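Local coordinates for protein fructosyl amine:oxygen oxidoreductase (Neosartorya fumigata, PDB 4WCT) that probably oxidises fructosyl amines (Amadori products) and so deglycates them, using bound flavin-adenine dinucleotide as cofactor, at residues Ser26-Gly32 and Ala231-Ser237; Val208-Tyr213 and Ser244-Phe248. All coordinates share one frame; numbering follows the deposited sequence.

How the interactions relate
Near the N terminus, residues 26-32 carry the first strand, 28-31, of the six-stranded FAD-binding sheet. Almost two hundred residues later the chain returns, and interaction 1 closes this long loop by laying strand 233-236 parallel to strand 28-31. Within that loop lie residues 208-213, on an outer strand of a small three-stranded antiparallel sheet; interaction 2 joins them to residues 244-248, in the loop that follows strand 233-236. The segments therefore alternate along the chain and the two closures cross. They also touch: Ile31 packs on Val208 and Leu211, and Leu236 on Leu245 and Phe248. Together they tie both sheets to the adenine of FAD.

Interaction 1 (Ser26-Gly32 and Ala231-Ser237); sequences SSIIVIG and AHRTILS. With FAD (flavin-adenine dinucleotide), chain C.
Ile29 and Ile31 pair with Thr234 and Leu236 across two parallel strands whose axes come within 4.7 Å, and the backbones are stitched by alternating hydrogen bonds. Ile29 gives its N-H to Arg233 O. In return, Ile235 N donates to Ile29 O (2.7 Å); Ile31 N then meets Ile235 O with an N-H...O angle of 179°. Beta-branched isoleucine, valine and threonine suit such extended chains. On the face of Ile29 and Ile31, Ile29 CD1 presses unusually tightly on Ala231 CB (3.5 Å), where a small methyl fits, while Ile31 CD1 touches Thr234 CG2. With CG1 beside its backbone N (chi1 -54°), Ile31 sends CG2 the other way, to Leu236 CD1 and to C2A of the FAD adenine (3.5 Å). The opposite face brings Ile28 CG2 against Ile235 CD1, beneath helix 35-46.

Ile31 O is gripped twice, by Ser237 N in the carbonyl plane and by Ser237 OG from above it (3.2 Å). Next to it, Gly32 has backbone angles that call for glycine, and its CA lies 3.5 Å from FAD N3A.

The other end is looser and more polar. His232 is exposed; its backbone N donates to Ser27 OG (2.9 Å), and its ring accepts a weak in-plane bond from Ser27 N at ND1 (3.4 Å). Arg233 turns its end away, NH1 folding back to His232 O and NH2 reaching Ser20 O.

A first parallel strand running into a glycine at the adenine, with a helix following, is characteristic of the Rossmann-type FAD-binding fold, and Gly32 probably opens its GxGxxG motif.

Interaction 2 (Val208-Tyr213 and Ser244-Phe248); sequences VVSLVY and SLLDF. With FAD (flavin-adenine dinucleotide), chain C.
Leu245 lays its side chain against both Val208 and the rim of the FAD adenine. From CB, which hangs off a loop backbone, chi1 of -65° sets CG beside the backbone N and anti to the carbonyl carbon, and there the chain forks. One branch, CD1, comes 3.9 Å from FAD N6A and 4.1 Å from Val208 CG1, the two side chains crossing at about a right angle. The other, CD2, lies against the strand backbone, 3.5 Å from Val208 O and close to Val209 C. A forked, purely apolar residue suits this place, since it can touch ligand and strand at once.

Val208 holds the adenine by its backbone: FAD N6A donates to Val208 O (2.8 Å), while Val208 N gives a weak bond to N1A. Its CB and CG2 pack beside N1A, so the base is met by both polar and apolar atoms.

No direct hydrogen bond joins the segments; water does the bridging. One molecule donates to both Val209 O and Ser244 O. A second accepts from Leu211 N and donates to Leu245 O (2.8 Å). A third donates to the same oxygen and is hydrogen-bonded to Tyr213 OH, lying in the ring plane. Beside these waters, Leu211 CD1 meets Leu246 CD1 (4.1 Å), the side chains crossing at a slant, and the long Tyr213 side chain brings its hydroxyl to that same methyl of Leu246. Leu246 continues inward to Leu379 and Val381 of strand 379-383.

Val209 and Ser210 both face Arg222, forming a classic beta bulge in the strand just after Val208. The pairing of one residue's N-H and C=O with N1A and N6A is a recurrent way for flavoproteins to recognise adenine, and here it marks the adenine end of the FAD pocket.

Interaction 1 (Ser26-Gly32 and Ala231-Ser237)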
loop_
_atom_site.group_PDB
_atom_site.type_symbol
_atom_site.label_atom_id
_atom_site.label_comp_id
_atom_site.label_asym_id
_atom_site.label_seq_id
_atom_site.Cartn_x
_atom_site.Cartn_y
_atom_site.Cartn_z
ATOM N N SER A 26 9.017 -7.847 -27.573
ATOM C CA SER A 26 8.053 -8.809 -27.018
ATOM C C SER A 26 6.792 -8.065 -26.561
ATOM O O SER A 26 6.889 -7.079 -25.818
ATOM C CB SER A 26 8.632 -9.558 -25.809
ATOM O OG SER A 26 9.814 -10.312 -26.076
ATOM N N SER A 27 5.616 -8.594 -26.899
ATOM C CA SER A 27 4.361 -8.045 -26.401
ATOM C C SER A 27 4.183 -8.404 -24.921
ATOM O O SER A 27 4.559 -9.500 -24.484
ATOM C CB SER A 27 3.168 -8.554 -27.219
ATOM O OG SER A 27 3.086 -9.964 -27.147
ATOM N N ILE A 28 3.841 -7.372 -24.149
ATOM C CA ILE A 28 3.612 -7.490 -22.723
ATOM C C ILE A 28 2.218 -7.017 -22.350
ATOM O O ILE A 28 1.768 -5.974 -22.833
ATOM C CB ILE A 28 4.667 -6.668 -21.945
ATOM C CG1 ILE A 28 6.064 -7.190 -22.303
ATOM C CG2 ILE A 28 4.476 -6.870 -20.442
ATOM C CD1 ILE A 28 7.159 -6.281 -21.865
ATOM N N ILE A 29 1.566 -7.768 -21.458
ATOM C CA ILE A 29 0.299 -7.342 -20.836
ATOM C C ILE A 29 0.528 -7.178 -19.338
ATOM O O ILE A 29 1.221 -7.986 -18.724
ATOM C CB ILE A 29 -0.840 -8.372 -21.041
ATOM C CG1 ILE A 29 -1.451 -8.223 -22.433
ATOM C CG2 ILE A 29 -1.932 -8.207 -20.001
ATOM C CD1 ILE A 29 -2.133 -9.490 -22.884
ATOM N N VAL A 30 0.117 -6.024 -18.823
ATOM C CA VAL A 30 0.142 -5.763 -17.379
ATOM C C VAL A 30 -1.279 -5.727 -16.911
ATOM O O VAL A 30 -2.106 -4.983 -17.459
ATOM C CB VAL A 30 0.773 -4.394 -17.073
ATOM C CG1 VAL A 30 0.618 -4.062 -15.576
ATOM C CG2 VAL A 30 2.225 -4.320 -17.574
ATOM N N ILE A 31 -1.607 -6.609 -15.970
ATOM C CA ILE A 31 -2.925 -6.663 -15.395
ATOM C C ILE A 31 -2.916 -5.847 -14.099
ATOM O O ILE A 31 -2.326 -6.249 -13.083
ATOM C CB ILE A 31 -3.352 -8.118 -15.096
ATOM C CG1 ILE A 31 -3.234 -9.024 -16.345
ATOM C CG2 ILE A 31 -4.728 -8.171 -14.479
ATOM C CD1 ILE A 31 -3.343 -10.503 -16.046
ATOM N N GLY A 32 -3.641 -4.742 -14.144
ATOM C CA GLY A 32 -3.757 -3.796 -13.038
ATOM C C GLY A 32 -2.945 -2.517 -13.262
ATOM O O GLY A 32 -1.700 -2.536 -13.297
ATOM N N ALA A 231 -0.280 -12.036 -25.211
ATOM C CA ALA A 231 1.033 -11.461 -25.097
ATOM C C ALA A 231 2.094 -12.525 -24.865
ATOM O O ALA A 231 1.827 -13.596 -24.285
ATOM C CB ALA A 231 1.048 -10.447 -23.951
ATOM N N HIS A 232 3.316 -12.171 -25.212
ATOM C CA HIS A 232 4.493 -12.970 -24.935
ATOM C C HIS A 232 4.845 -13.039 -23.457
ATOM O O HIS A 232 5.346 -14.064 -22.984
ATOM C CB HIS A 232 5.695 -12.445 -25.716
ATOM C CG HIS A 232 5.635 -12.760 -27.180
ATOM N ND1 HIS A 232 5.567 -11.783 -28.150
ATOM C CD2 HIS A 232 5.502 -13.940 -27.829
ATOM C CE1 HIS A 232 5.430 -12.349 -29.337
ATOM N NE2 HIS A 232 5.400 -13.657 -29.170
ATOM N N ARG A 233 4.538 -11.973 -22.718
ATOM C CA ARG A 233 4.649 -12.029 -21.241
ATOM C C ARG A 233 3.467 -11.332 -20.594
ATOM O O ARG A 233 2.905 -10.415 -21.170
ATOM C CB ARG A 233 5.892 -11.336 -20.734
ATOM C CG ARG A 233 7.224 -11.922 -21.193
ATOM C CD ARG A 233 7.439 -13.287 -20.561
ATOM N NE ARG A 233 8.800 -13.778 -20.753
ATOM C CZ ARG A 233 9.225 -14.365 -21.871
ATOM N NH1 ARG A 233 8.365 -14.631 -22.842
ATOM N NH2 ARG A 233 10.468 -14.818 -21.952
ATOM N N THR A 234 3.016 -11.896 -19.468
ATOM C CA THR A 234 1.873 -11.350 -18.734
ATOM C C THR A 234 2.330 -11.046 -17.322
ATOM O O THR A 234 2.982 -11.889 -16.661
ATOM C CB THR A 234 0.697 -12.336 -18.721
ATOM O OG1 THR A 234 0.278 -12.572 -20.073
ATOM C CG2 THR A 234 -0.440 -11.832 -17.898
ATOM N N ILE A 235 2.098 -9.803 -16.897
ATOM C CA ILE A 235 2.461 -9.378 -15.533
ATOM C C ILE A 235 1.192 -9.174 -14.726
ATOM O O ILE A 235 0.328 -8.390 -15.112
ATOM C CB ILE A 235 3.274 -8.077 -15.565
ATOM C CG1 ILE A 235 4.557 -8.284 -16.393
ATOM C CG2 ILE A 235 3.621 -7.611 -14.143
ATOM C CD1 ILE A 235 5.368 -7.009 -16.558
ATOM N N LEU A 236 1.058 -9.908 -13.628
ATOM C CA LEU A 236 -0.104 -9.777 -12.771
ATOM C C LEU A 236 0.221 -8.848 -11.606
ATOM O O LEU A 236 0.988 -9.226 -10.703
ATOM C CB LEU A 236 -0.551 -11.145 -12.275
ATOM C CG LEU A 236 -1.732 -11.204 -11.306
ATOM C CD1 LEU A 236 -2.966 -10.468 -11.776
ATOM C CD2 LEU A 236 -2.106 -12.648 -10.974
ATOM N N SER A 237 -0.323 -7.639 -11.673
ATOM C CA SER A 237 -0.105 -6.581 -10.654
ATOM C C SER A 237 -1.406 -5.929 -10.325
ATOM O O SER A 237 -1.534 -4.702 -10.370
ATOM C CB SER A 237 0.936 -5.548 -11.140
ATOM O OG SER A 237 0.575 -4.970 -12.389
HETATM P PA FAD C . -3.338 -1.163 -6.070
HETATM O O1A FAD C . -2.682 0.183 -5.961
HETATM O O2A FAD C . -4.542 -1.495 -5.245
HETATM O O5B FAD C . -3.679 -1.359 -7.592
HETATM C C5B FAD C . -4.329 -2.562 -8.029
HETATM C C4B FAD C . -5.004 -2.267 -9.364
HETATM O O4B FAD C . -5.482 -3.523 -9.944
HETATM C C3B FAD C . -6.207 -1.333 -9.266
HETATM O O3B FAD C . -6.080 -0.191 -10.128
HETATM C C2B FAD C . -7.386 -2.216 -9.683
HETATM O O2B FAD C . -8.480 -1.533 -10.290
HETATM C C1B FAD C . -6.705 -3.249 -10.583
HETATM N N9A FAD C . -7.491 -4.499 -10.682
HETATM C C8A FAD C . -8.212 -5.099 -9.718
HETATM N N7A FAD C . -8.844 -6.191 -10.209
HETATM C C5A FAD C . -8.428 -6.316 -11.496
HETATM C C6A FAD C . -8.759 -7.210 -12.599
HETATM N N6A FAD C . -9.602 -8.241 -12.416
HETATM N N1A FAD C . -8.206 -6.934 -13.798
HETATM C C2A FAD C . -7.347 -5.928 -14.010
HETATM N N3A FAD C . -7.034 -5.046 -13.046
HETATM C C4A FAD C . -7.553 -5.206 -11.804
HETATM N N1 FAD C . 1.762 1.807 1.774
HETATM C C2 FAD C . 2.818 2.647 2.062
HETATM O O2 FAD C . 3.869 2.463 1.452
HETATM N N3 FAD C . 2.675 3.693 2.880
HETATM C C4 FAD C . 1.542 3.902 3.581
HETATM O O4 FAD C . 1.369 4.867 4.377
HETATM C C4X FAD C . 0.397 3.038 3.349
HETATM N N5 FAD C . -0.771 3.229 4.018
HETATM C C5X FAD C . -1.883 2.557 3.589
HETATM C C6 FAD C . -3.146 2.880 4.076
HETATM C C7 FAD C . -4.243 2.122 3.712
HETATM C C7M FAD C . -5.589 2.531 4.189
HETATM C C8 FAD C . -4.072 1.020 2.756
HETATM C C8M FAD C . -5.216 0.198 2.288
HETATM C C9 FAD C . -2.850 0.759 2.189
HETATM C C9A FAD C . -1.734 1.452 2.610
HETATM N N10 FAD C . -0.471 1.126 2.107
HETATM C C10 FAD C . 0.596 1.980 2.395
HETATM C "C1'" FAD C . -0.193 0.020 1.201
HETATM C "C2'" FAD C . -0.184 0.437 -0.261
HETATM O "O2'" FAD C . -1.351 1.216 -0.479
HETATM C "C3'" FAD C . -0.198 -0.829 -1.128
HETATM O "O3'" FAD C . 0.789 -1.758 -0.656
HETATM C "C4'" FAD C . 0.041 -0.507 -2.606
HETATM O "O4'" FAD C . -0.741 0.626 -2.981
HETATM C "C5'" FAD C . -0.399 -1.714 -3.424
HETATM O "O5'" FAD C . -0.137 -1.449 -4.802
HETATM P P FAD C . -0.712 -2.451 -5.920
HETATM O O1P FAD C . -0.322 -1.893 -7.271
HETATM O O2P FAD C . -0.304 -3.845 -5.510
HETATM O O3P FAD C . -2.301 -2.323 -5.739
#

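Interaction 2 (Val208-Tyr213 and Ser244-Phe248)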
loop_
_atom_site.group_PDB
_atom_site.type_symbol
_atom_site.label_atom_id
_atom_site.label_comp_id
_atom_site.label_asym_id
_atom_site.label_seq_id
_atom_site.Cartn_x
_atom_site.Cartn_y
_atom_site.Cartn_z
ATOM N N VAL A 208 -10.261 -8.010 -16.152
ATOM C CA VAL A 208 -9.739 -9.365 -16.416
ATOM C C VAL A 208 -10.433 -10.382 -15.519
ATOM O O VAL A 208 -10.541 -10.168 -14.293
ATOM C CB VAL A 208 -8.222 -9.441 -16.187
ATOM C CG1 VAL A 208 -7.694 -10.849 -16.320
ATOM C CG2 VAL A 208 -7.498 -8.528 -17.159
ATOM N N VAL A 209 -10.978 -11.427 -16.128
ATOM C CA VAL A 209 -11.682 -12.487 -15.378
ATOM C C VAL A 209 -10.861 -13.768 -15.271
ATOM O O VAL A 209 -11.125 -14.622 -14.408
ATOM C CB VAL A 209 -13.119 -12.758 -15.912
ATOM C CG1 VAL A 209 -13.979 -11.515 -15.844
ATOM C CG2 VAL A 209 -13.122 -13.331 -17.333
ATOM N N SER A 210 -9.861 -13.918 -16.125
ATOM C CA SER A 210 -9.097 -15.162 -16.193
ATOM C C SER A 210 -7.759 -14.906 -16.876
ATOM O O SER A 210 -7.680 -14.118 -17.808
ATOM C CB SER A 210 -9.864 -16.253 -16.987
ATOM O OG SER A 210 -9.150 -17.477 -16.911
ATOM N N LEU A 211 -6.750 -15.654 -16.469
ATOM C CA LEU A 211 -5.562 -15.845 -17.278
ATOM C C LEU A 211 -5.871 -16.922 -18.321
ATOM O O LEU A 211 -6.768 -17.744 -18.116
ATOM C CB LEU A 211 -4.378 -16.293 -16.428
ATOM C CG LEU A 211 -3.945 -15.336 -15.301
ATOM C CD1 LEU A 211 -2.772 -15.911 -14.528
ATOM C CD2 LEU A 211 -3.595 -13.971 -15.875
ATOM N N VAL A 212 -5.169 -16.839 -19.436
ATOM C CA VAL A 212 -5.341 -17.755 -20.558
ATOM C C VAL A 212 -4.080 -18.608 -20.716
ATOM O O VAL A 212 -2.962 -18.116 -20.642
ATOM C CB VAL A 212 -5.660 -16.979 -21.846
ATOM C CG1 VAL A 212 -5.881 -17.928 -23.020
ATOM C CG2 VAL A 212 -6.885 -16.116 -21.632
ATOM N N TYR A 213 -4.269 -19.930 -20.787
ATOM C CA TYR A 213 -3.149 -20.873 -20.814
ATOM C C TYR A 213 -3.114 -21.659 -22.107
ATOM O O TYR A 213 -4.151 -21.929 -22.684
ATOM C CB TYR A 213 -3.273 -21.863 -19.670
ATOM C CG TYR A 213 -3.125 -21.241 -18.312
ATOM C CD1 TYR A 213 -4.236 -20.753 -17.633
ATOM C CD2 TYR A 213 -1.909 -21.265 -17.651
ATOM C CE1 TYR A 213 -4.121 -20.183 -16.377
ATOM C CE2 TYR A 213 -1.812 -20.789 -16.344
ATOM C CZ TYR A 213 -2.908 -20.190 -15.752
ATOM O OH TYR A 213 -2.786 -19.660 -14.479
ATOM N N SER A 244 -7.870 -13.479 -7.009
ATOM C CA SER A 244 -8.946 -14.191 -7.698
ATOM C C SER A 244 -8.554 -14.691 -9.097
ATOM O O SER A 244 -9.285 -15.503 -9.693
ATOM C CB SER A 244 -10.187 -13.303 -7.786
ATOM O OG SER A 244 -9.973 -12.283 -8.742
ATOM N N LEU A 245 -7.365 -14.321 -9.574
ATOM C CA LEU A 245 -6.967 -14.571 -10.962
ATOM C C LEU A 245 -5.919 -15.654 -11.103
ATOM O O LEU A 245 -5.624 -16.096 -12.204
ATOM C CB LEU A 245 -6.435 -13.280 -11.602
ATOM C CG LEU A 245 -7.467 -12.179 -11.744
ATOM C CD1 LEU A 245 -6.795 -10.962 -12.335
ATOM C CD2 LEU A 245 -8.632 -12.608 -12.624
ATOM N N LEU A 246 -5.346 -16.071 -9.985
ATOM C CA LEU A 246 -4.336 -17.115 -9.952
ATOM C C LEU A 246 -4.470 -17.813 -8.611
ATOM O O LEU A 246 -4.768 -17.163 -7.616
ATOM C CB LEU A 246 -2.946 -16.509 -10.091
ATOM C CG LEU A 246 -1.746 -17.437 -10.007
ATOM C CD1 LEU A 246 -1.631 -18.199 -11.325
ATOM C CD2 LEU A 246 -0.475 -16.656 -9.715
ATOM N N ASP A 247 -4.144 -19.099 -8.560
ATOM C CA ASP A 247 -3.997 -19.788 -7.293
ATOM C C ASP A 247 -2.642 -19.498 -6.653
ATOM O O ASP A 247 -1.616 -19.994 -7.088
ATOM C CB ASP A 247 -4.196 -21.303 -7.462
ATOM C CG ASP A 247 -4.184 -22.052 -6.138
ATOM O OD1 ASP A 247 -4.032 -21.430 -5.054
ATOM O OD2 ASP A 247 -4.247 -23.310 -6.193
ATOM N N PHE A 248 -2.637 -18.543 -5.720
ATOM C CA PHE A 248 -1.422 -18.148 -5.049
ATOM C C PHE A 248 -1.044 -19.079 -3.904
ATOM O O PHE A 248 -0.058 -18.823 -3.186
ATOM C CB PHE A 248 -1.575 -16.714 -4.532
ATOM C CG PHE A 248 -1.273 -15.667 -5.552
ATOM C CD1 PHE A 248 0.026 -15.275 -5.770
ATOM C CD2 PHE A 248 -2.278 -15.105 -6.313
ATOM C CE1 PHE A 248 0.326 -14.300 -6.696
ATOM C CE2 PHE A 248 -1.981 -14.139 -7.256
ATOM C CZ PHE A 248 -0.674 -13.741 -7.435
HETATM P PA FAD C . -3.338 -1.163 -6.070
HETATM O O1A FAD C . -2.682 0.183 -5.961
HETATM O O2A FAD C . -4.542 -1.495 -5.245
HETATM O O5B FAD C . -3.679 -1.359 -7.592
HETATM C C5B FAD C . -4.329 -2.562 -8.029
HETATM C C4B FAD C . -5.004 -2.267 -9.364
HETATM O O4B FAD C . -5.482 -3.523 -9.944
HETATM C C3B FAD C . -6.207 -1.333 -9.266
HETATM O O3B FAD C . -6.080 -0.191 -10.128
HETATM C C2B FAD C . -7.386 -2.216 -9.683
HETATM O O2B FAD C . -8.480 -1.533 -10.290
HETATM C C1B FAD C . -6.705 -3.249 -10.583
HETATM N N9A FAD C . -7.491 -4.499 -10.682
HETATM C C8A FAD C . -8.212 -5.099 -9.718
HETATM N N7A FAD C . -8.844 -6.191 -10.209
HETATM C C5A FAD C . -8.428 -6.316 -11.496
HETATM C C6A FAD C . -8.759 -7.210 -12.599
HETATM N N6A FAD C . -9.602 -8.241 -12.416
HETATM N N1A FAD C . -8.206 -6.934 -13.798
HETATM C C2A FAD C . -7.347 -5.928 -14.010
HETATM N N3A FAD C . -7.034 -5.046 -13.046
HETATM C C4A FAD C . -7.553 -5.206 -11.804
HETATM N N1 FAD C . 1.762 1.807 1.774
HETATM C C2 FAD C . 2.818 2.647 2.062
HETATM O O2 FAD C . 3.869 2.463 1.452
HETATM N N3 FAD C . 2.675 3.693 2.880
HETATM C C4 FAD C . 1.542 3.902 3.581
HETATM O O4 FAD C . 1.369 4.867 4.377
HETATM C C4X FAD C . 0.397 3.038 3.349
HETATM N N5 FAD C . -0.771 3.229 4.018
HETATM C C5X FAD C . -1.883 2.557 3.589
HETATM C C6 FAD C . -3.146 2.880 4.076
HETATM C C7 FAD C . -4.243 2.122 3.712
HETATM C C7M FAD C . -5.589 2.531 4.189
HETATM C C8 FAD C . -4.072 1.020 2.756
HETATM C C8M FAD C . -5.216 0.198 2.288
HETATM C C9 FAD C . -2.850 0.759 2.189
HETATM C C9A FAD C . -1.734 1.452 2.610
HETATM N N10 FAD C . -0.471 1.126 2.107
HETATM C C10 FAD C . 0.596 1.980 2.395
HETATM C "C1'" FAD C . -0.193 0.020 1.201
HETATM C "C2'" FAD C . -0.184 0.437 -0.261
HETATM O "O2'" FAD C . -1.351 1.216 -0.479
HETATM C "C3'" FAD C . -0.198 -0.829 -1.128
HETATM O "O3'" FAD C . 0.789 -1.758 -0.656
HETATM C "C4'" FAD C . 0.041 -0.507 -2.606
HETATM O "O4'" FAD C . -0.741 0.626 -2.981
HETATM C "C5'" FAD C . -0.399 -1.714 -3.424
HETATM O "O5'" FAD C . -0.137 -1.449 -4.802
HETATM P P FAD C . -0.712 -2.451 -5.920
HETATM O O1P FAD C . -0.322 -1.893 -7.271
HETATM O O2P FAD C . -0.304 -3.845 -5.510
HETATM O O3P FAD C . -2.301 -2.323 -5.739
HETATM O O HOH W 1 -9.771 -16.647 -12.479
HETATM O O HOH W 2 -7.507 -17.207 -14.009
HETATM O O HOH W 3 -4.832 -18.926 -13.291
#